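Local coordinates for Tv2483 (Treponema vincentii, PDB 6DET), which selectively binds L-arginine as a lipoprotein and probably delivers it to an ABC transporter for uptake, at residues A[177-182]-A[188-193]. Numbering follows the deposited sequence.
Sequences QLYEAL and DAIVVD. With ARG (arginine), chain B.
I190 splits its side chain between the Y179 ring and the helix backbone at L178. I190 CD1 rises onto one face of the Y179 ring, 3.8 Å from the ring centroid and only 9° off the normal, a CH-pi contact made almost over the middle. CG1 lies between the backbone N and the carbonyl carbon (chi1 71°), which sends the CD1 arm to the tyrosine while I190 CG2 turns to the helix backbone, 3.4 Å from L178 O. That carbonyl already accepts the helical hydrogen bond from L182 N, so the methyl packs against a satisfied oxygen. L178 CB fits against both methyls of I190, and L178 CD1 continues to V191 O at 3.5 Å and to V192 CG1, which also lies near Y179 OH. L182 CD1 packs on the start of the strand, 3.6 Å from D188 O and beside A189 CA, while L182 CB meets I190 CG2.

The axes of segments 177-182 and 189-193 come within 8.1 Å, nearly antiparallel at 162°. Helix 175-184 links strands 167-172 and 189-193, both parallel to 143-148 between them: a beta-alpha-beta crossover in one alpha/beta lobe of a family 3 solute-binding protein. On its other side, 189-193 pairs antiparallel with 120-129.

Behind the contact, A146 touches L178 and I190, M172 packs on L178, and the Y207 ring meets that of Y179. At the strand end, D193 OD2 accepts a hydrogen bond from the bound arginine's amino N at 2.8 Å; Y219 OH also bonds to OD2, while K124 forms a salt bridge with OD1, helping fix the carboxylate.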
loop_
_atom_site.group_PDB
_atom_site.type_symbol
_atom_site.label_atom_id
_atom_site.label_comp_id
_atom_site.label_asym_id
_atom_site.label_seq_id
_atom_site.Cartn_x
_atom_site.Cartn_y
_atom_site.Cartn_z
ATOM N N GLN A 177 13.897 -5.426 5.369
ATOM C CA GLN A 177 15.252 -4.981 5.050
ATOM C C GLN A 177 15.489 -3.545 5.499
ATOM O O GLN A 177 16.604 -3.199 5.916
ATOM C CB GLN A 177 15.510 -5.125 3.551
ATOM C CG GLN A 177 15.897 -6.561 3.187
ATOM C CD GLN A 177 15.892 -6.816 1.707
ATOM O OE1 GLN A 177 15.814 -5.891 0.904
ATOM N NE2 GLN A 177 15.986 -8.090 1.330
ATOM N N LEU A 178 14.466 -2.689 5.394
ATOM C CA LEU A 178 14.607 -1.327 5.903
ATOM C C LEU A 178 15.003 -1.339 7.372
ATOM O O LEU A 178 15.940 -0.644 7.787
ATOM C CB LEU A 178 13.298 -0.547 5.720
ATOM C CG LEU A 178 12.664 -0.566 4.328
ATOM C CD1 LEU A 178 11.355 0.192 4.384
ATOM C CD2 LEU A 178 13.594 0.036 3.277
ATOM N N TYR A 179 14.276 -2.094 8.196
ATOM C CA TYR A 179 14.573 -2.074 9.627
ATOM C C TYR A 179 15.913 -2.718 9.921
ATOM O O TYR A 179 16.603 -2.312 10.869
ATOM C CB TYR A 179 13.449 -2.766 10.406
ATOM C CG TYR A 179 12.222 -1.897 10.523
ATOM C CD1 TYR A 179 12.144 -0.927 11.509
ATOM C CD2 TYR A 179 11.143 -2.049 9.649
ATOM C CE1 TYR A 179 11.055 -0.126 11.627
ATOM C CE2 TYR A 179 10.017 -1.225 9.756
ATOM C CZ TYR A 179 9.993 -0.265 10.758
ATOM O OH TYR A 179 8.922 0.577 10.917
ATOM N N GLU A 180 16.306 -3.704 9.115
ATOM C CA GLU A 180 17.620 -4.322 9.291
ATOM C C GLU A 180 18.732 -3.321 9.022
ATOM O O GLU A 180 19.738 -3.294 9.743
ATOM C CB GLU A 180 17.775 -5.521 8.362
ATOM C CG GLU A 180 16.931 -6.715 8.732
ATOM C CD GLU A 180 16.853 -7.735 7.611
ATOM O OE1 GLU A 180 17.644 -7.633 6.647
ATOM O OE2 GLU A 180 15.993 -8.635 7.697
ATOM N N ALA A 181 18.588 -2.512 7.972
ATOM C CA ALA A 181 19.592 -1.493 7.690
ATOM C C ALA A 181 19.597 -0.434 8.783
ATOM O O ALA A 181 20.659 0.076 9.160
ATOM C CB ALA A 181 19.329 -0.865 6.322
ATOM N N LEU A 182 18.416 -0.115 9.323
ATOM C CA LEU A 182 18.331 0.849 10.413
ATOM C C LEU A 182 19.004 0.310 11.668
ATOM O O LEU A 182 19.725 1.045 12.357
ATOM C CB LEU A 182 16.864 1.210 10.692
ATOM C CG LEU A 182 16.637 2.426 11.589
ATOM C CD1 LEU A 182 17.253 3.674 10.976
ATOM C CD2 LEU A 182 15.166 2.645 11.870
ATOM N N ASP A 188 20.707 5.778 8.114
ATOM C CA ASP A 188 20.394 6.567 9.300
ATOM C C ASP A 188 18.902 6.716 9.539
ATOM O O ASP A 188 18.493 7.061 10.654
ATOM C CB ASP A 188 20.995 7.965 9.168
ATOM C CG ASP A 188 22.474 7.933 8.882
ATOM O OD1 ASP A 188 23.218 7.673 9.838
ATOM O OD2 ASP A 188 22.873 8.186 7.721
ATOM N N ALA A 189 18.096 6.493 8.513
ATOM C CA ALA A 189 16.653 6.596 8.619
ATOM C C ALA A 189 16.038 5.766 7.507
ATOM O O ALA A 189 16.720 5.404 6.543
ATOM C CB ALA A 189 16.187 8.035 8.504
ATOM N N ILE A 190 14.731 5.515 7.639
ATOM C CA ILE A 190 13.938 4.817 6.632
ATOM C C ILE A 190 12.610 5.535 6.440
ATOM O O ILE A 190 12.107 6.223 7.335
ATOM C CB ILE A 190 13.673 3.347 7.000
ATOM C CG1 ILE A 190 12.692 3.236 8.178
ATOM C CG2 ILE A 190 14.997 2.625 7.280
ATOM C CD1 ILE A 190 12.370 1.829 8.604
ATOM N N VAL A 191 12.032 5.329 5.266
ATOM C CA VAL A 191 10.666 5.762 4.948
ATOM C C VAL A 191 9.753 4.548 5.021
ATOM O O VAL A 191 10.055 3.491 4.441
ATOM C CB VAL A 191 10.578 6.403 3.553
ATOM C CG1 VAL A 191 9.115 6.782 3.234
ATOM C CG2 VAL A 191 11.437 7.599 3.469
ATOM N N VAL A 192 8.630 4.687 5.727
ATOM C CA VAL A 192 7.611 3.648 5.777
ATOM C C VAL A 192 6.260 4.334 5.641
ATOM O O VAL A 192 6.144 5.557 5.780
ATOM C CB VAL A 192 7.680 2.815 7.073
ATOM C CG1 VAL A 192 9.009 2.062 7.160
ATOM C CG2 VAL A 192 7.538 3.701 8.314
ATOM N N ASP A 193 5.233 3.537 5.327
ATOM C CA ASP A 193 3.866 4.047 5.306
ATOM C C ASP A 193 3.286 3.929 6.705
ATOM O O ASP A 193 3.416 2.887 7.365
ATOM C CB ASP A 193 2.947 3.302 4.326
ATOM C CG ASP A 193 3.278 3.543 2.860
ATOM O OD1 ASP A 193 4.107 4.410 2.523
ATOM O OD2 ASP A 193 2.650 2.848 2.009
HETATM N N ARG B . 2.388 2.538 -0.782
HETATM C CA ARG B . 3.480 1.774 -1.440
HETATM C C ARG B . 3.333 1.886 -2.953
HETATM O O ARG B . 2.221 2.200 -3.420
HETATM C CB ARG B . 3.449 0.304 -1.027
HETATM C CG ARG B . 3.769 0.054 0.442
HETATM C CD ARG B . 3.652 -1.410 0.859
HETATM N NE ARG B . 4.641 -2.214 0.171
HETATM C CZ ARG B . 4.379 -3.074 -0.808
HETATM N NH1 ARG B . 5.406 -3.711 -1.377
HETATM N NH2 ARG B . 3.131 -3.284 -1.229
HETATM O OXT ARG B . 4.301 1.645 -3.687
#